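PDB 3LD3: inorganic pyrophosphatase from Anaplasma phagocytophilum, which probably catalyses the magnesium-dependent hydrolysis of inorganic pyrophosphate to two phosphate ions, working as a homohexamer. Local coordinates for residues E35-V40 against I107-V112; I142-D147 against Q178-A183. One frame throughout, in Å; residues are numbered along the deposited sequence. Where two conformers were deposited one is given.

Interaction 1 of 2, residues E35-V40 against I107-V112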
ATOM      1  N   GLU A  35     -17.137  29.222   7.481  1.00  9.63           N
ATOM      2  CA  GLU A  35     -17.995  28.080   7.829  1.00 10.11           C
ATOM      3  C   GLU A  35     -17.559  26.800   7.101  1.00  9.94           C
ATOM      4  O   GLU A  35     -17.587  25.718   7.666  1.00  9.72           O
ATOM      5  CB  GLU A  35     -19.464  28.372   7.517  1.00 10.90           C
ATOM      6  CG  GLU A  35     -20.011  29.634   8.195  1.00 12.07           C
ATOM      7  CD  GLU A  35     -19.988  29.535   9.705  1.00 16.16           C
ATOM      8  OE1 GLU A  35     -20.267  28.439  10.243  1.00 14.32           O
ATOM      9  OE2 GLU A  35     -19.706  30.565  10.356  1.00 19.90           O
ATOM     10  N   GLU A  36     -17.197  26.951   5.834  1.00 10.25           N
ATOM     11  CA  GLU A  36     -16.529  25.890   5.053  1.00 10.85           C
ATOM     12  C   GLU A  36     -15.360  26.545   4.330  1.00  9.99           C
ATOM     13  O   GLU A  36     -15.490  27.657   3.812  1.00  9.83           O
ATOM     14  CB  GLU A  36     -17.495  25.247   4.026  1.00 11.09           C
ATOM     15  CG  GLU A  36     -18.612  24.435   4.671  1.00 14.99           C
ATOM     16  CD  GLU A  36     -19.681  23.928   3.724  1.00 19.76           C
ATOM     17  OE1 GLU A  36     -19.668  24.269   2.538  1.00 22.28           O
ATOM     18  OE2 GLU A  36     -20.579  23.207   4.213  1.00 23.88           O
ATOM     19  N   VAL A  37     -14.229  25.846   4.272  1.00  9.61           N
ATOM     20  CA  VAL A  37     -13.029  26.417   3.697  1.00  8.99           C
ATOM     21  C   VAL A  37     -12.371  25.390   2.810  1.00  8.44           C
ATOM     22  O   VAL A  37     -12.588  24.182   2.992  1.00  9.30           O
ATOM     23  CB  VAL A  37     -12.015  26.892   4.783  1.00  9.26           C
ATOM     24  CG1 VAL A  37     -12.626  28.041   5.656  1.00  8.56           C
ATOM     25  CG2 VAL A  37     -11.598  25.741   5.719  1.00  7.18           C
ATOM     26  N   ASN A  38     -11.576  25.884   1.866  1.00  8.74           N
ATOM     27  CA  ASN A  38     -10.743  25.035   1.021  1.00  7.38           C
ATOM     28  C   ASN A  38      -9.402  24.762   1.692  1.00  8.03           C
ATOM     29  O   ASN A  38      -8.766  25.672   2.251  1.00  8.79           O
ATOM     30  CB  ASN A  38     -10.485  25.710  -0.339  1.00  8.32           C
ATOM     31  CG  ASN A  38     -11.727  25.979  -1.119  1.00  8.43           C
ATOM     32  OD1 ASN A  38     -12.715  25.248  -0.994  1.00  9.27           O
ATOM     33  ND2 ASN A  38     -11.698  27.020  -1.992  1.00 11.81           N
ATOM     34  N   VAL A  39      -8.952  23.510   1.601  1.00  6.82           N
ATOM     35  CA  VAL A  39      -7.655  23.101   2.103  1.00  7.13           C
ATOM     36  C   VAL A  39      -6.930  22.386   0.968  1.00  7.57           C
ATOM     37  O   VAL A  39      -7.455  21.441   0.416  1.00  7.63           O
ATOM     38  CB  VAL A  39      -7.769  22.192   3.345  1.00  7.23           C
ATOM     39  CG1 VAL A  39      -6.363  21.732   3.839  1.00  6.84           C
ATOM     40  CG2 VAL A  39      -8.534  22.954   4.482  1.00  7.07           C
ATOM     41  N   VAL A  40      -5.722  22.851   0.672  1.00  7.69           N
ATOM     42  CA  VAL A  40      -4.802  22.175  -0.243  1.00  7.21           C
ATOM     43  C   VAL A  40      -3.980  21.218   0.617  1.00  7.83           C
ATOM     44  O   VAL A  40      -3.253  21.666   1.517  1.00  7.90           O
ATOM     45  CB  VAL A  40      -3.875  23.180  -0.964  1.00  7.28           C
ATOM     46  CG1 VAL A  40      -2.824  22.449  -1.836  1.00  7.66           C
ATOM     47  CG2 VAL A  40      -4.655  24.153  -1.803  1.00  7.22           C
ATOM     48  N   ILE A 107      -9.642  20.074  -0.868  1.00  7.67           N
ATOM     49  CA  ILE A 107     -10.871  19.540  -0.273  1.00  7.33           C
ATOM     50  C   ILE A 107     -11.578  20.634   0.516  1.00  7.28           C
ATOM     51  O   ILE A 107     -10.933  21.448   1.168  1.00  8.16           O
ATOM     52  CB  ILE A 107     -10.581  18.280   0.589  1.00  6.99           C
ATOM     53  CG1 ILE A 107     -11.865  17.664   1.184  1.00  7.70           C
ATOM     54  CG2 ILE A 107      -9.549  18.570   1.726  1.00  6.70           C
ATOM     55  CD1 ILE A 107     -11.632  16.341   1.904  1.00  6.95           C
ATOM     56  N   CYS A 108     -12.907  20.638   0.412  1.00  7.50           N
ATOM     57  CA  CYS A 108     -13.793  21.548   1.116  1.00  7.42           C
ATOM     58  C   CYS A 108     -14.142  20.957   2.481  1.00  7.74           C
ATOM     59  O   CYS A 108     -14.658  19.830   2.595  1.00  7.87           O
ATOM     60  CB  CYS A 108     -15.035  21.828   0.267  1.00  8.14           C
ATOM     61  SG  CYS A 108     -16.135  23.040   1.030  1.00 10.98           S
ATOM     62  N   VAL A 109     -13.842  21.717   3.534  1.00  7.96           N
ATOM     63  CA  VAL A 109     -13.945  21.209   4.889  1.00  8.45           C
ATOM     64  C   VAL A 109     -14.647  22.198   5.824  1.00  8.62           C
ATOM     65  O   VAL A 109     -14.753  23.383   5.533  1.00  8.41           O
ATOM     66  CB  VAL A 109     -12.544  20.883   5.479  1.00  7.86           C
ATOM     67  CG1 VAL A 109     -11.742  19.951   4.470  1.00  7.86           C
ATOM     68  CG2 VAL A 109     -11.733  22.189   5.746  1.00  9.03           C
ATOM     69  N   ARG A 110     -15.127  21.645   6.928  1.00  8.82           N
ATOM     70  CA  ARG A 110     -15.785  22.405   7.977  1.00 10.10           C
ATOM     71  C   ARG A 110     -14.877  22.389   9.195  1.00  9.28           C
ATOM     72  O   ARG A 110     -14.610  21.311   9.711  1.00  8.80           O
ATOM     73  CB  ARG A 110     -17.056  21.702   8.437  1.00 11.35           C
ATOM     74  CG  ARG A 110     -18.202  21.710   7.555  1.00 16.78           C
ATOM     75  CD  ARG A 110     -19.425  21.319   8.406  1.00 22.00           C
ATOM     76  NE  ARG A 110     -19.519  19.883   8.728  1.00 21.36           N
ATOM     77  CZ  ARG A 110     -19.426  19.366   9.955  1.00 15.80           C
ATOM     78  NH1 ARG A 110     -19.122  20.104  10.978  1.00 16.09           N
ATOM     79  NH2 ARG A 110     -19.609  18.078  10.139  1.00 19.57           N
ATOM     80  N   PRO A 111     -14.394  23.559   9.653  1.00  9.95           N
ATOM     81  CA  PRO A 111     -13.610  23.595  10.906  1.00  9.67           C
ATOM     82  C   PRO A 111     -14.424  23.155  12.111  1.00  9.51           C
ATOM     83  O   PRO A 111     -15.600  23.576  12.269  1.00  9.08           O
ATOM     84  CB  PRO A 111     -13.229  25.072  11.052  1.00 10.10           C
ATOM     85  CG  PRO A 111     -13.394  25.640   9.700  1.00 11.85           C
ATOM     86  CD  PRO A 111     -14.513  24.896   9.060  1.00 10.57           C
ATOM     87  N   VAL A 112     -13.821  22.345  12.965  1.00  9.09           N
ATOM     88  CA  VAL A 112     -14.493  21.879  14.186  1.00  9.29           C
ATOM     89  C   VAL A 112     -13.759  22.266  15.475  1.00  9.41           C
ATOM     90  O   VAL A 112     -14.310  22.096  16.576  1.00 10.13           O
ATOM     91  CB  VAL A 112     -14.807  20.352  14.189  1.00  9.18           C
ATOM     92  CG1 VAL A 112     -15.718  19.994  12.997  1.00 11.21           C
ATOM     93  CG2 VAL A 112     -13.521  19.460  14.252  1.00  8.66           C
TER
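Val37 and Val109 face each other as a hydrogen-bonded pair in an antiparallel ladder that joins strand 37-41 to strand 106-119 in the curled, barrel-like sheet of this family I pyrophosphatase. The axes of residues 37-40 and 107-112 approach to 4.7 Å, with 124° between their directions, so the pairing is strongly twisted.

The backbone evidence is two reciprocal pairs of bonds. Val37 N donates to Val109 O at 2.8 Å, and Val109 N returns a bond to Val37 O; Val39 and Ile107 repeat the exchange, Val39 N reaching Ile107 O at 2.9 Å. Between them Asn38 and Cys108 form a non-hydrogen-bonded pair, their CA atoms 4.6 Å apart. Three CA-H...O contacts supplement the ladder, the shortest from Glu36 CA to Val109 O at 3.1 Å.

Apolar contact is concentrated on the face carrying Val37, Val39, Ile107 and Val109. It continues onto Val93 and Val95 of strand 92-95, while Ile187 of helix 180-195 packs on Val37 and Pro111.

On the other face lie Asn38 and Cys108, and Asn38 also packs on Trp62 of a neighbouring subunit.

Beyond the ladder, Glu36 crosses Arg110 through its aliphatic part, CG to CG 4.0 Å; their charged ends stay apart, and Arg110 NH1 bonds to Ile142 O instead.

Val109 CG2 sits between its own backbone N and carbonyl carbon (chi1 -52° for CG1), which places this one methyl 3.6 Å from Val37 CG2 and 3.5 Å from Val39 CG2.

Interaction 2 of 2, residues I142-D147 against Q178-A183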
ATOM      1  N   ILE A 142     -20.311  15.501  13.838  1.00 12.67           N
ATOM      2  CA  ILE A 142     -19.093  16.049  14.433  1.00 13.34           C
ATOM      3  C   ILE A 142     -19.112  17.551  14.212  1.00 14.03           C
ATOM      4  O   ILE A 142     -18.896  18.011  13.090  1.00 15.34           O
ATOM      5  CB  ILE A 142     -17.802  15.440  13.836  1.00 13.33           C
ATOM      6  CG1 ILE A 142     -17.797  13.934  14.016  1.00 13.88           C
ATOM      7  CG2 ILE A 142     -16.584  16.067  14.483  1.00 12.67           C
ATOM      8  CD1 ILE A 142     -17.843  13.472  15.506  1.00 14.34           C
ATOM      9  N   VAL A 143     -19.427  18.324  15.239  1.00 14.62           N
ATOM     10  CA  VAL A 143     -19.535  19.791  15.109  0.50 15.22           C
ATOM     11  C   VAL A 143     -18.413  20.545  15.817  1.00 14.18           C
ATOM     12  O   VAL A 143     -17.963  21.582  15.340  1.00 13.55           O
ATOM     13  CB  VAL A 143     -20.871  20.328  15.611  0.50 16.34           C
ATOM     14  CG1 VAL A 143     -21.099  21.729  15.022  0.50 16.67           C
ATOM     15  CG2 VAL A 143     -22.027  19.381  15.229  0.50 17.70           C
ATOM     16  N   ASN A 144     -17.969  20.006  16.960  1.00 12.47           N
ATOM     17  CA  ASN A 144     -16.841  20.548  17.694  1.00 11.90           C
ATOM     18  C   ASN A 144     -15.863  19.424  17.916  1.00 10.64           C
ATOM     19  O   ASN A 144     -16.240  18.251  17.889  1.00  9.96           O
ATOM     20  CB  ASN A 144     -17.259  21.132  19.064  1.00 11.65           C
ATOM     21  CG  ASN A 144     -17.980  22.447  18.927  1.00 13.29           C
ATOM     22  OD1 ASN A 144     -17.380  23.473  18.617  1.00 12.09           O
ATOM     23  ND2 ASN A 144     -19.296  22.425  19.141  1.00 18.22           N
ATOM     24  N   TYR A 145     -14.611  19.798  18.147  1.00 10.76           N
ATOM     25  CA  TYR A 145     -13.523  18.845  18.375  1.00 11.51           C
ATOM     26  C   TYR A 145     -13.883  17.850  19.480  1.00 11.84           C
ATOM     27  O   TYR A 145     -13.496  16.693  19.431  1.00 12.29           O
ATOM     28  CB  TYR A 145     -12.224  19.597  18.734  1.00 11.12           C
ATOM     29  CG  TYR A 145     -12.281  20.215  20.107  1.00 12.06           C
ATOM     30  CD1 TYR A 145     -11.890  19.483  21.239  1.00 14.23           C
ATOM     31  CD2 TYR A 145     -12.755  21.497  20.298  1.00 11.55           C
ATOM     32  CE1 TYR A 145     -11.991  20.002  22.491  1.00 15.52           C
ATOM     33  CE2 TYR A 145     -12.845  22.047  21.575  1.00 12.01           C
ATOM     34  CZ  TYR A 145     -12.456  21.296  22.665  1.00 15.77           C
ATOM     35  OH  TYR A 145     -12.542  21.843  23.926  1.00 17.76           O
ATOM     36  N   SER A 146     -14.646  18.310  20.476  1.00 11.84           N
ATOM     37  CA  SER A 146     -15.017  17.491  21.613  1.00 11.62           C
ATOM     38  C   SER A 146     -16.040  16.408  21.269  1.00 12.17           C
ATOM     39  O   SER A 146     -16.309  15.551  22.085  1.00 12.83           O
ATOM     40  CB  SER A 146     -15.545  18.386  22.730  1.00 12.44           C
ATOM     41  OG  SER A 146     -16.463  19.326  22.231  1.00 13.50           O
ATOM     42  N   ASP A 147     -16.581  16.414  20.045  1.00 11.44           N
ATOM     43  CA  ASP A 147     -17.427  15.312  19.581  1.00 11.62           C
ATOM     44  C   ASP A 147     -16.578  14.098  19.110  1.00 11.39           C
ATOM     45  O   ASP A 147     -17.125  13.028  18.830  1.00 12.37           O
ATOM     46  CB  ASP A 147     -18.323  15.783  18.433  1.00 11.90           C
ATOM     47  CG  ASP A 147     -19.311  16.884  18.868  1.00 14.00           C
ATOM     48  OD1 ASP A 147     -19.821  16.745  19.989  1.00 15.23           O
ATOM     49  OD2 ASP A 147     -19.546  17.850  18.104  1.00 14.74           O
ATOM     50  N   GLN A 178      -9.575  24.703  21.403  1.00 10.36           N
ATOM     51  CA  GLN A 178     -10.718  25.633  21.406  1.00 11.81           C
ATOM     52  C   GLN A 178     -11.725  25.180  20.374  1.00 11.12           C
ATOM     53  O   GLN A 178     -11.389  24.390  19.472  1.00 11.42           O
ATOM     54  CB  GLN A 178     -10.244  27.041  21.127  1.00 12.23           C
ATOM     55  CG  GLN A 178      -9.151  27.468  22.109  1.00 16.63           C
ATOM     56  CD  GLN A 178      -8.741  28.912  21.957  1.00 24.21           C
ATOM     57  OE1 GLN A 178      -8.947  29.533  20.912  1.00 28.77           O
ATOM     58  NE2 GLN A 178      -8.136  29.455  23.009  1.00 27.23           N
ATOM     59  N   ASP A 179     -12.949  25.673  20.523  1.00 10.73           N
ATOM     60  CA  ASP A 179     -14.117  25.109  19.845  1.00 10.14           C
ATOM     61  C   ASP A 179     -14.207  25.575  18.386  1.00  9.22           C
ATOM     62  O   ASP A 179     -13.379  26.363  17.907  1.00  7.84           O
ATOM     63  CB  ASP A 179     -15.416  25.390  20.628  1.00 10.77           C
ATOM     64  CG  ASP A 179     -15.723  26.871  20.777  1.00 12.75           C
ATOM     65  OD1 ASP A 179     -15.119  27.724  20.079  1.00 12.33           O
ATOM     66  OD2 ASP A 179     -16.633  27.197  21.593  1.00 16.12           O
ATOM     67  N   ALA A 180     -15.200  25.068  17.676  1.00  9.35           N
ATOM     68  CA  ALA A 180     -15.375  25.419  16.261  1.00  9.32           C
ATOM     69  C   ALA A 180     -15.518  26.934  16.032  1.00  9.22           C
ATOM     70  O   ALA A 180     -14.944  27.497  15.094  1.00  9.23           O
ATOM     71  CB  ALA A 180     -16.554  24.667  15.669  1.00  9.08           C
ATOM     72  N   ALA A 181     -16.295  27.603  16.894  1.00  9.76           N
ATOM     73  CA  ALA A 181     -16.447  29.046  16.833  1.00  9.63           C
ATOM     74  C   ALA A 181     -15.123  29.802  16.871  1.00 10.10           C
ATOM     75  O   ALA A 181     -14.916  30.761  16.103  1.00  9.74           O
ATOM     76  CB  ALA A 181     -17.382  29.530  18.010  1.00  9.47           C
ATOM     77  N   SER A 182     -14.241  29.383  17.779  1.00 10.51           N
ATOM     78  CA  SER A 182     -12.912  29.981  17.910  0.50 10.09           C
ATOM     79  C   SER A 182     -12.081  29.740  16.661  1.00 10.45           C
ATOM     80  O   SER A 182     -11.425  30.648  16.175  1.00 11.37           O
ATOM     81  CB  SER A 182     -12.174  29.418  19.120  0.50 10.22           C
ATOM     82  OG  SER A 182     -12.831  29.756  20.319  0.50  8.53           O
ATOM     83  N   ALA A 183     -12.105  28.507  16.155  1.00 10.21           N
ATOM     84  CA  ALA A 183     -11.392  28.170  14.901  1.00 10.72           C
ATOM     85  C   ALA A 183     -11.891  29.037  13.739  1.00 10.54           C
ATOM     86  O   ALA A 183     -11.094  29.591  12.969  1.00 10.42           O
ATOM     87  CB  ALA A 183     -11.557  26.693  14.592  1.00 10.03           C
TER
HETATM   88  O   HOH W   1     -18.280  26.109  18.508  1.00 12.53           O
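Asn144 meets the first turn of helix 180-195 at Ala180, and its side chain carries the polar part of the contact. From CB the chain turns so that CG lies anti to the carbonyl carbon (chi1 -74°), and CG comes to 4.0 Å from Ala180 N. The tip, OD1, does most of the touching. It accepts from Ala180 N at 2.9 Å with an N-H...O angle of 164°, the donor lying in the plane of the amide carbonyl. The same oxygen is 3.3 Å from Ala180 CB and 3.4 Å from Asp179 CB, and it takes a second bond from a water at 2.8 Å, which in turn accepts from Ala181 N.

Next to it, Tyr145 presents a ring edge to the backbone of Asp179, just before the helix: Asp179 CA lies at that edge, near the ring plane, 3.7 Å from CE2. Tyr145 CD2 comes closer still to Gln178 O, at 3.3 Å, on a slant that is neither face nor edge. The ring also meets Trp177, the two planes only about 15° apart.

Each side of the contact has an aspartate organising its own backbone. Asp179 is the N-cap of the helix, its OD1 accepting from Ser182 N. In the loop, Asp147 OD2 receives both Val143 N and Asn144 N, the latter from above the carboxylate plane, and so holds the turn from which Asn144 extends.

Three amides at the start of the helix are therefore served by side chains or water. The loop thus adds a direct and a water-mediated acceptor to the N-terminal capping of the helix.

Overall arrangement
From the N terminus, strand 37-41 is reached first, and interaction 1 closes a loop of 66 residues when strand 106-119 returns beside it; the intervening chain is strand and loop, with no helix. Interaction 2 opens only afterwards, in the loop between strand 122-131 and helix 150-162, and closes 30 residues on, across that helix and most of strand 172-179. The two loops are therefore in series, neither nested nor crossed. In space their centres are about 13 Å apart and they touch, Val112 packing on both Val143 and Ala180. Strand 106-119, which pairs with strand 172-179, joins the sheet ladder to the start of the C-terminal helix.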